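Local atomic coordinates of regulatory protein RapF (Bacillus subtilis, PDB entry 4I9E), a protein that binds the DNA-binding domain of the transcription factor ComA and keeps it off its target promoters, thereby restraining the development of genetic competence. Residues 14-19 against 53-58; 202-207 against 231-236. All coordinates share one frame; numbering follows the deposited sequence.

Contact 1: residues 14-19 against 53-58; sequences EKINEW and LYYSLM
Two side chains, Ile16 from 14-19 and Met58 from 53-58, each lay a methyl group over an aromatic ring of the other helix: Ile16 on Tyr54, Met58 on Trp19. The CG2 methyl of Ile16 lies over one face of the Tyr54 ring, 3.5 Å from its centroid and 20° off the normal. With chi1 at -61°, Ile16 CG1 lies beside the backbone N and CG2 is anti to it, which directs the CG2 methyl to the ring and to Met58 CG, 3.4 Å away. Ile16 CD1, at the end of the other branch, lies near the plane of the Tyr55 ring at its edge, 4.2 Å from Tyr55 CB.

Further along, Met58 bends at chi2 and chi3 and curls its CE methyl over one face of the Trp19 indole. CE is 3.6 Å from the centroid of the five-membered ring, a CH-pi contact, while SD lies farther above the same ring in a Met-aromatic contact. Tyr55 meets the six-membered part obliquely, with Trp19 CZ3 3.3 Å from Tyr55 CE1. An alanine in place of Trp19 would probably leave Met58 CE without its aromatic floor and open a gap beside Tyr55.

Helices 10-25 and 50-69 run nearly parallel here, their local axes 10.5 Å apart, within the N-terminal three-helix bundle that contributes to the ComA-binding surface. Helix 28-42 adjoins Trp19 and Tyr55, whose OH hydrogen-bonds to Arg35 O; on the Tyr54 side, Tyr104 and Phe108 bring further rings. The chemistry is consistent with a buried joint made mainly by apolar and CH-pi packing, with no clear hydrogen bond between 14-19 and 53-58.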
ATOM      1  N   GLU A  14      -4.834  23.660  -7.482  1.00 33.44           N
ATOM      2  CA  GLU A  14      -4.117  23.520  -8.725  1.00 31.75           C
ATOM      3  C   GLU A  14      -4.196  24.832  -9.551  1.00 30.63           C
ATOM      4  O   GLU A  14      -3.285  25.148 -10.297  1.00 29.44           O
ATOM      5  CB  GLU A  14      -4.632  22.281  -9.458  1.00 31.56           C
ATOM      6  CG  GLU A  14      -4.038  22.020 -10.845  1.00 31.88           C
ATOM      7  CD  GLU A  14      -2.542  21.837 -10.858  1.00 37.97           C
ATOM      8  OE1 GLU A  14      -1.933  21.504  -9.794  1.00 40.07           O
ATOM      9  OE2 GLU A  14      -1.949  22.038 -11.959  1.00 41.87           O
ATOM     10  N   LYS A  15      -5.266  25.598  -9.380  1.00 30.06           N
ATOM     11  CA  LYS A  15      -5.352  26.939  -9.963  1.00 31.26           C
ATOM     12  C   LYS A  15      -4.313  27.882  -9.359  1.00 30.22           C
ATOM     13  O   LYS A  15      -3.682  28.613 -10.094  1.00 32.10           O
ATOM     14  CB  LYS A  15      -6.762  27.544  -9.812  1.00 31.63           C
ATOM     15  CG  LYS A  15      -7.776  26.986 -10.783  1.00 37.00           C
ATOM     16  CD  LYS A  15      -9.082  27.740 -10.593  1.00 44.84           C
ATOM     17  CE  LYS A  15     -10.113  27.433 -11.705  1.00 50.72           C
ATOM     18  NZ  LYS A  15     -10.845  28.734 -12.046  1.00 53.00           N
ATOM     19  N   ILE A  16      -4.122  27.860  -8.037  1.00 28.93           N
ATOM     20  CA  ILE A  16      -3.059  28.603  -7.437  1.00 26.91           C
ATOM     21  C   ILE A  16      -1.691  28.170  -7.981  1.00 27.41           C
ATOM     22  O   ILE A  16      -0.844  29.025  -8.248  1.00 26.88           O
ATOM     23  CB  ILE A  16      -3.130  28.575  -5.913  1.00 28.43           C
ATOM     24  CG1 ILE A  16      -4.444  29.211  -5.398  1.00 27.33           C
ATOM     25  CG2 ILE A  16      -1.938  29.371  -5.308  1.00 27.89           C
ATOM     26  CD1 ILE A  16      -4.696  28.998  -3.898  1.00 24.51           C
ATOM     27  N   ASN A  17      -1.488  26.864  -8.217  1.00 26.78           N
ATOM     28  CA  ASN A  17      -0.220  26.376  -8.816  1.00 27.11           C
ATOM     29  C   ASN A  17       0.019  26.929 -10.184  1.00 28.14           C
ATOM     30  O   ASN A  17       1.153  27.284 -10.524  1.00 27.49           O
ATOM     31  CB  ASN A  17      -0.149  24.853  -8.913  1.00 25.71           C
ATOM     32  CG  ASN A  17      -0.223  24.117  -7.523  1.00 27.81           C
ATOM     33  OD1 ASN A  17      -0.331  22.892  -7.512  1.00 30.46           O
ATOM     34  ND2 ASN A  17      -0.167  24.841  -6.392  1.00 21.65           N
ATOM     35  N   GLU A  18      -1.054  26.989 -10.996  1.00 29.37           N
ATOM     36  CA  GLU A  18      -0.933  27.571 -12.312  1.00 31.35           C
ATOM     37  C   GLU A  18      -0.610  29.070 -12.272  1.00 29.27           C
ATOM     38  O   GLU A  18       0.278  29.533 -13.001  1.00 28.90           O
ATOM     39  CB  GLU A  18      -2.058  27.123 -13.268  1.00 30.78           C
ATOM     40  CG  GLU A  18      -3.321  27.850 -13.190  1.00 37.99           C
ATOM     41  CD  GLU A  18      -4.397  27.298 -14.177  1.00 39.01           C
ATOM     42  OE1 GLU A  18      -5.003  26.208 -13.920  1.00 42.82           O
ATOM     43  OE2 GLU A  18      -4.602  27.994 -15.219  1.00 43.15           O
ATOM     44  N   TRP A  19      -1.276  29.792 -11.371  1.00 28.72           N
ATOM     45  CA  TRP A  19      -0.994  31.199 -11.071  1.00 28.32           C
ATOM     46  C   TRP A  19       0.494  31.380 -10.763  1.00 29.03           C
ATOM     47  O   TRP A  19       1.157  32.264 -11.347  1.00 29.70           O
ATOM     48  CB  TRP A  19      -1.899  31.659  -9.895  1.00 28.13           C
ATOM     49  CG  TRP A  19      -1.701  33.060  -9.389  1.00 26.61           C
ATOM     50  CD1 TRP A  19      -1.136  34.091 -10.070  1.00 28.24           C
ATOM     51  CD2 TRP A  19      -2.156  33.611  -8.139  1.00 28.82           C
ATOM     52  NE1 TRP A  19      -1.141  35.228  -9.323  1.00 30.00           N
ATOM     53  CE2 TRP A  19      -1.758  34.968  -8.117  1.00 31.02           C
ATOM     54  CE3 TRP A  19      -2.801  33.080  -7.006  1.00 31.68           C
ATOM     55  CZ2 TRP A  19      -1.997  35.826  -6.994  1.00 27.61           C
ATOM     56  CZ3 TRP A  19      -3.053  33.941  -5.903  1.00 28.27           C
ATOM     57  CH2 TRP A  19      -2.632  35.290  -5.917  1.00 26.37           C
ATOM     58  N   LEU A  53      -4.207  29.869   3.312  1.00 41.71           N
ATOM     59  CA  LEU A  53      -2.807  30.089   3.633  1.00 40.40           C
ATOM     60  C   LEU A  53      -1.997  30.140   2.363  1.00 37.70           C
ATOM     61  O   LEU A  53      -1.130  30.946   2.228  1.00 40.18           O
ATOM     62  CB  LEU A  53      -2.303  28.930   4.527  1.00 41.07           C
ATOM     63  CG  LEU A  53      -2.228  28.891   6.085  1.00 43.55           C
ATOM     64  CD1 LEU A  53      -2.969  30.007   6.822  1.00 42.42           C
ATOM     65  CD2 LEU A  53      -2.625  27.468   6.636  1.00 42.17           C
ATOM     66  N   TYR A  54      -2.248  29.243   1.442  1.00 35.50           N
ATOM     67  CA  TYR A  54      -1.567  29.229   0.170  1.00 33.88           C
ATOM     68  C   TYR A  54      -1.819  30.495  -0.701  1.00 34.12           C
ATOM     69  O   TYR A  54      -0.885  31.075  -1.241  1.00 33.19           O
ATOM     70  CB  TYR A  54      -1.976  27.990  -0.588  1.00 32.40           C
ATOM     71  CG  TYR A  54      -1.122  27.673  -1.792  1.00 29.71           C
ATOM     72  CD1 TYR A  54       0.195  28.153  -1.909  1.00 28.25           C
ATOM     73  CD2 TYR A  54      -1.641  26.872  -2.829  1.00 27.55           C
ATOM     74  CE1 TYR A  54       0.993  27.831  -3.071  1.00 26.98           C
ATOM     75  CE2 TYR A  54      -0.862  26.561  -3.961  1.00 23.71           C
ATOM     76  CZ  TYR A  54       0.451  27.054  -4.063  1.00 23.52           C
ATOM     77  OH  TYR A  54       1.190  26.722  -5.157  1.00 23.97           O
ATOM     78  N   TYR A  55      -3.073  30.918  -0.763  1.00 33.95           N
ATOM     79  CA  TYR A  55      -3.485  32.070  -1.497  1.00 34.60           C
ATOM     80  C   TYR A  55      -2.760  33.292  -1.004  1.00 35.42           C
ATOM     81  O   TYR A  55      -2.321  34.101  -1.836  1.00 36.32           O
ATOM     82  CB  TYR A  55      -5.024  32.313  -1.422  1.00 35.64           C
ATOM     83  CG  TYR A  55      -5.417  33.481  -2.290  1.00 36.79           C
ATOM     84  CD1 TYR A  55      -5.673  33.295  -3.653  1.00 38.06           C
ATOM     85  CD2 TYR A  55      -5.476  34.778  -1.792  1.00 34.95           C
ATOM     86  CE1 TYR A  55      -5.965  34.345  -4.483  1.00 35.50           C
ATOM     87  CE2 TYR A  55      -5.800  35.840  -2.644  1.00 36.18           C
ATOM     88  CZ  TYR A  55      -6.025  35.591  -3.978  1.00 35.81           C
ATOM     89  OH  TYR A  55      -6.320  36.595  -4.855  1.00 41.30           O
ATOM     90  N   SER A  56      -2.677  33.463   0.310  1.00 35.42           N
ATOM     91  CA  SER A  56      -2.003  34.624   0.904  1.00 37.08           C
ATOM     92  C   SER A  56      -0.574  34.709   0.483  1.00 36.34           C
ATOM     93  O   SER A  56      -0.072  35.812   0.178  1.00 37.03           O
ATOM     94  CB  SER A  56      -1.942  34.531   2.437  1.00 36.86           C
ATOM     95  OG  SER A  56      -3.121  35.038   2.926  1.00 41.15           O
ATOM     96  N   LEU A  57       0.098  33.566   0.575  1.00 35.46           N
ATOM     97  CA  LEU A  57       1.492  33.502   0.186  1.00 35.39           C
ATOM     98  C   LEU A  57       1.686  33.869  -1.271  1.00 35.55           C
ATOM     99  O   LEU A  57       2.612  34.652  -1.552  1.00 36.01           O
ATOM    100  CB  LEU A  57       2.088  32.124   0.502  1.00 36.50           C
ATOM    101  CG  LEU A  57       2.092  31.831   2.031  1.00 36.16           C
ATOM    102  CD1 LEU A  57       2.307  30.405   2.274  1.00 31.97           C
ATOM    103  CD2 LEU A  57       3.182  32.672   2.750  1.00 32.33           C
ATOM    104  N   MET A  58       0.829  33.346  -2.189  1.00 35.29           N
ATOM    105  CA  MET A  58       0.940  33.626  -3.637  1.00 34.50           C
ATOM    106  C   MET A  58       0.572  35.046  -3.935  1.00 33.80           C
ATOM    107  O   MET A  58       1.075  35.624  -4.887  1.00 34.16           O
ATOM    108  CB  MET A  58       0.031  32.744  -4.500  1.00 33.92           C
ATOM    109  CG  MET A  58       0.669  31.538  -5.005  1.00 38.06           C
ATOM    110  SD  MET A  58       2.083  31.849  -6.017  1.00 32.43           S
ATOM    111  CE  MET A  58       1.132  32.650  -7.230  1.00 41.32           C
TER

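Contact 2: residues 202-207 against 231-236; sequences DAISHF and GLCKNS
At the predicted junction of TPR 3 (residues 202-207) and TPR 4 (residues 231-236), the Cys233 side chain packs among Ala203, Ile204 and Phe207. The thiol does two things at once. Cys233 SG lies 3.9 Å from Ala203 CB, and it also meets the edge of the Phe207 ring, where CE2 is the nearest atom at 3.8 Å. The sulfur sits 77° off the ring normal, which makes this an edge-on sulfur-aromatic contact rather than one over the face. Chi1 of -75°, with SG anti to the carbonyl carbon of Cys233, turns the thiol toward both. One bond back, Cys233 CB packs 3.5 Å from Ile204 CG1.

Helices 200-216 and 220-236 are consecutive and antiparallel at this point, with local axes 9.9 Å apart and a signed crossing angle of -164°, as expected in the helical stacking of a TPR array. Ile204 and Cys233 form the closest CA pair, at 6.9 Å. Ile204 CD1 reaches past the cysteine to Lys234, whose chain crosses it at about a right angle and offers its aliphatic part, with Lys234 CD 3.7 Å from Ile204 CD1. Lys234 also touches Asp242, Ala243 and Tyr246 on helix 240-256, while Ala203 and Phe207 pack against Phe194 and Ala191, respectively, on helix 180-196.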
ATOM      1  N   ASP A 202     -10.551  -4.391  16.407  1.00 25.65           N
ATOM      2  CA  ASP A 202      -9.724  -3.170  16.492  1.00 25.49           C
ATOM      3  C   ASP A 202     -10.359  -1.946  15.785  1.00 26.03           C
ATOM      4  O   ASP A 202     -10.280  -0.827  16.297  1.00 27.87           O
ATOM      5  CB  ASP A 202      -8.327  -3.447  15.940  1.00 25.49           C
ATOM      6  CG  ASP A 202      -7.510  -4.266  16.848  1.00 27.87           C
ATOM      7  OD1 ASP A 202      -7.696  -4.176  18.094  1.00 30.36           O
ATOM      8  OD2 ASP A 202      -6.650  -5.000  16.342  1.00 30.46           O
ATOM      9  N   ALA A 203     -10.971  -2.119  14.611  1.00 25.87           N
ATOM     10  CA  ALA A 203     -11.714  -1.018  13.976  1.00 25.69           C
ATOM     11  C   ALA A 203     -12.828  -0.525  14.857  1.00 27.38           C
ATOM     12  O   ALA A 203     -13.054   0.692  14.979  1.00 27.06           O
ATOM     13  CB  ALA A 203     -12.271  -1.455  12.567  1.00 25.40           C
ATOM     14  N   ILE A 204     -13.568  -1.469  15.461  1.00 29.25           N
ATOM     15  CA  ILE A 204     -14.706  -1.135  16.344  1.00 30.82           C
ATOM     16  C   ILE A 204     -14.282  -0.369  17.584  1.00 33.06           C
ATOM     17  O   ILE A 204     -14.893   0.638  17.908  1.00 34.20           O
ATOM     18  CB  ILE A 204     -15.533  -2.384  16.738  1.00 32.01           C
ATOM     19  CG1 ILE A 204     -16.314  -2.890  15.505  1.00 30.59           C
ATOM     20  CG2 ILE A 204     -16.533  -2.033  17.892  1.00 28.47           C
ATOM     21  CD1 ILE A 204     -17.070  -4.196  15.756  1.00 29.82           C
ATOM     22  N   SER A 205     -13.235  -0.846  18.282  1.00 34.37           N
ATOM     23  CA  SER A 205     -12.585  -0.073  19.356  1.00 35.30           C
ATOM     24  C   SER A 205     -12.207   1.362  18.956  1.00 34.64           C
ATOM     25  O   SER A 205     -12.367   2.263  19.722  1.00 36.38           O
ATOM     26  CB  SER A 205     -11.323  -0.803  19.813  1.00 35.86           C
ATOM     27  OG  SER A 205     -11.691  -2.131  20.165  1.00 39.58           O
ATOM     28  N   HIS A 206     -11.654   1.574  17.771  1.00 33.53           N
ATOM     29  CA  HIS A 206     -11.280   2.948  17.348  1.00 32.32           C
ATOM     30  C   HIS A 206     -12.492   3.783  16.943  1.00 33.13           C
ATOM     31  O   HIS A 206     -12.542   4.999  17.212  1.00 32.52           O
ATOM     32  CB  HIS A 206     -10.167   2.927  16.286  1.00 30.23           C
ATOM     33  CG  HIS A 206      -8.822   2.572  16.861  1.00 29.79           C
ATOM     34  ND1 HIS A 206      -8.006   3.498  17.460  1.00 29.30           N
ATOM     35  CD2 HIS A 206      -8.174   1.389  16.971  1.00 32.77           C
ATOM     36  CE1 HIS A 206      -6.908   2.919  17.893  1.00 30.30           C
ATOM     37  NE2 HIS A 206      -6.989   1.632  17.626  1.00 31.88           N
ATOM     38  N   PHE A 207     -13.474   3.131  16.295  1.00 33.23           N
ATOM     39  CA  PHE A 207     -14.735   3.797  16.018  1.00 33.96           C
ATOM     40  C   PHE A 207     -15.459   4.179  17.321  1.00 35.25           C
ATOM     41  O   PHE A 207     -16.056   5.248  17.355  1.00 35.22           O
ATOM     42  CB  PHE A 207     -15.647   2.932  15.162  1.00 33.26           C
ATOM     43  CG  PHE A 207     -15.246   2.877  13.722  1.00 35.73           C
ATOM     44  CD1 PHE A 207     -14.994   4.053  13.003  1.00 34.16           C
ATOM     45  CD2 PHE A 207     -15.133   1.659  13.067  1.00 34.55           C
ATOM     46  CE1 PHE A 207     -14.640   3.988  11.662  1.00 33.63           C
ATOM     47  CE2 PHE A 207     -14.759   1.627  11.727  1.00 33.77           C
ATOM     48  CZ  PHE A 207     -14.504   2.783  11.034  1.00 29.18           C
ATOM     49  N   GLY A 231     -21.735  -0.216  12.844  1.00 31.70           N
ATOM     50  CA  GLY A 231     -22.723  -1.149  12.297  1.00 31.37           C
ATOM     51  C   GLY A 231     -22.197  -1.854  11.054  1.00 31.53           C
ATOM     52  O   GLY A 231     -22.475  -3.029  10.837  1.00 29.73           O
ATOM     53  N   LEU A 232     -21.413  -1.123  10.237  1.00 32.85           N
ATOM     54  CA  LEU A 232     -20.805  -1.696   9.049  1.00 32.47           C
ATOM     55  C   LEU A 232     -19.885  -2.813   9.436  1.00 32.12           C
ATOM     56  O   LEU A 232     -19.879  -3.842   8.819  1.00 33.39           O
ATOM     57  CB  LEU A 232     -20.076  -0.630   8.233  1.00 33.66           C
ATOM     58  CG  LEU A 232     -19.864  -0.775   6.712  1.00 35.25           C
ATOM     59  CD1 LEU A 232     -18.833   0.171   6.254  1.00 41.04           C
ATOM     60  CD2 LEU A 232     -19.373  -2.075   6.270  1.00 40.86           C
ATOM     61  N   CYS A 233     -19.104  -2.618  10.485  1.00 33.06           N
ATOM     62  CA  CYS A 233     -18.147  -3.629  10.959  1.00 32.42           C
ATOM     63  C   CYS A 233     -18.899  -4.884  11.347  1.00 31.38           C
ATOM     64  O   CYS A 233     -18.497  -5.991  10.990  1.00 30.35           O
ATOM     65  CB  CYS A 233     -17.309  -3.099  12.163  1.00 31.48           C
ATOM     66  SG  CYS A 233     -16.037  -1.901  11.631  1.00 32.79           S
ATOM     67  N   LYS A 234     -19.975  -4.685  12.112  1.00 32.18           N
ATOM     68  CA  LYS A 234     -20.864  -5.785  12.538  1.00 32.00           C
ATOM     69  C   LYS A 234     -21.480  -6.467  11.346  1.00 30.62           C
ATOM     70  O   LYS A 234     -21.438  -7.659  11.246  1.00 29.95           O
ATOM     71  CB  LYS A 234     -21.928  -5.265  13.487  1.00 32.98           C
ATOM     72  CG  LYS A 234     -21.529  -5.430  14.960  1.00 36.93           C
ATOM     73  CD  LYS A 234     -20.776  -4.286  15.529  1.00 37.66           C
ATOM     74  CE  LYS A 234     -20.793  -4.307  17.070  1.00 34.14           C
ATOM     75  NZ  LYS A 234     -20.077  -5.508  17.634  1.00 32.32           N
ATOM     76  N   ASN A 235     -22.050  -5.699  10.424  1.00 32.11           N
ATOM     77  CA  ASN A 235     -22.650  -6.267   9.189  1.00 33.23           C
ATOM     78  C   ASN A 235     -21.661  -7.141   8.395  1.00 33.09           C
ATOM     79  O   ASN A 235     -21.975  -8.261   8.048  1.00 35.01           O
ATOM     80  CB  ASN A 235     -23.192  -5.150   8.296  1.00 33.22           C
ATOM     81  CG  ASN A 235     -23.852  -5.686   7.042  1.00 34.02           C
ATOM     82  OD1 ASN A 235     -24.942  -6.263   7.116  1.00 37.61           O
ATOM     83  ND2 ASN A 235     -23.226  -5.475   5.883  1.00 29.56           N
ATOM     84  N   SER A 236     -20.449  -6.649   8.172  1.00 32.53           N
ATOM     85  CA  SER A 236     -19.391  -7.410   7.483  1.00 33.10           C
ATOM     86  C   SER A 236     -19.038  -8.721   8.140  1.00 32.53           C
ATOM     87  O   SER A 236     -18.480  -9.593   7.544  1.00 32.22           O
ATOM     88  CB  SER A 236     -18.126  -6.581   7.413  1.00 33.12           C
ATOM     89  OG  SER A 236     -18.321  -5.356   6.734  1.00 35.59           O
TER

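Both contacts join helices in buried surroundings, but they share no helix and lie on opposite sides of the chain's centre, their centres about 40 Å apart. Contact 1 brings together nearly parallel helices of the N-terminal bundle, with helix 28-42 intervening in sequence; contact 2 pairs consecutive antiparallel helices of the TPR domain. The buried areas, 417 Å² against 189 Å², are in keeping with the side chains: three aromatic residues with isoleucine and methionine in the first; cysteine and isoleucine, with smaller shares from lysine, phenylalanine and alanine, in the second. Sulfur meets an aromatic ring in both, above a face at 14-19/53-58 and at an edge at 202-207/231-236.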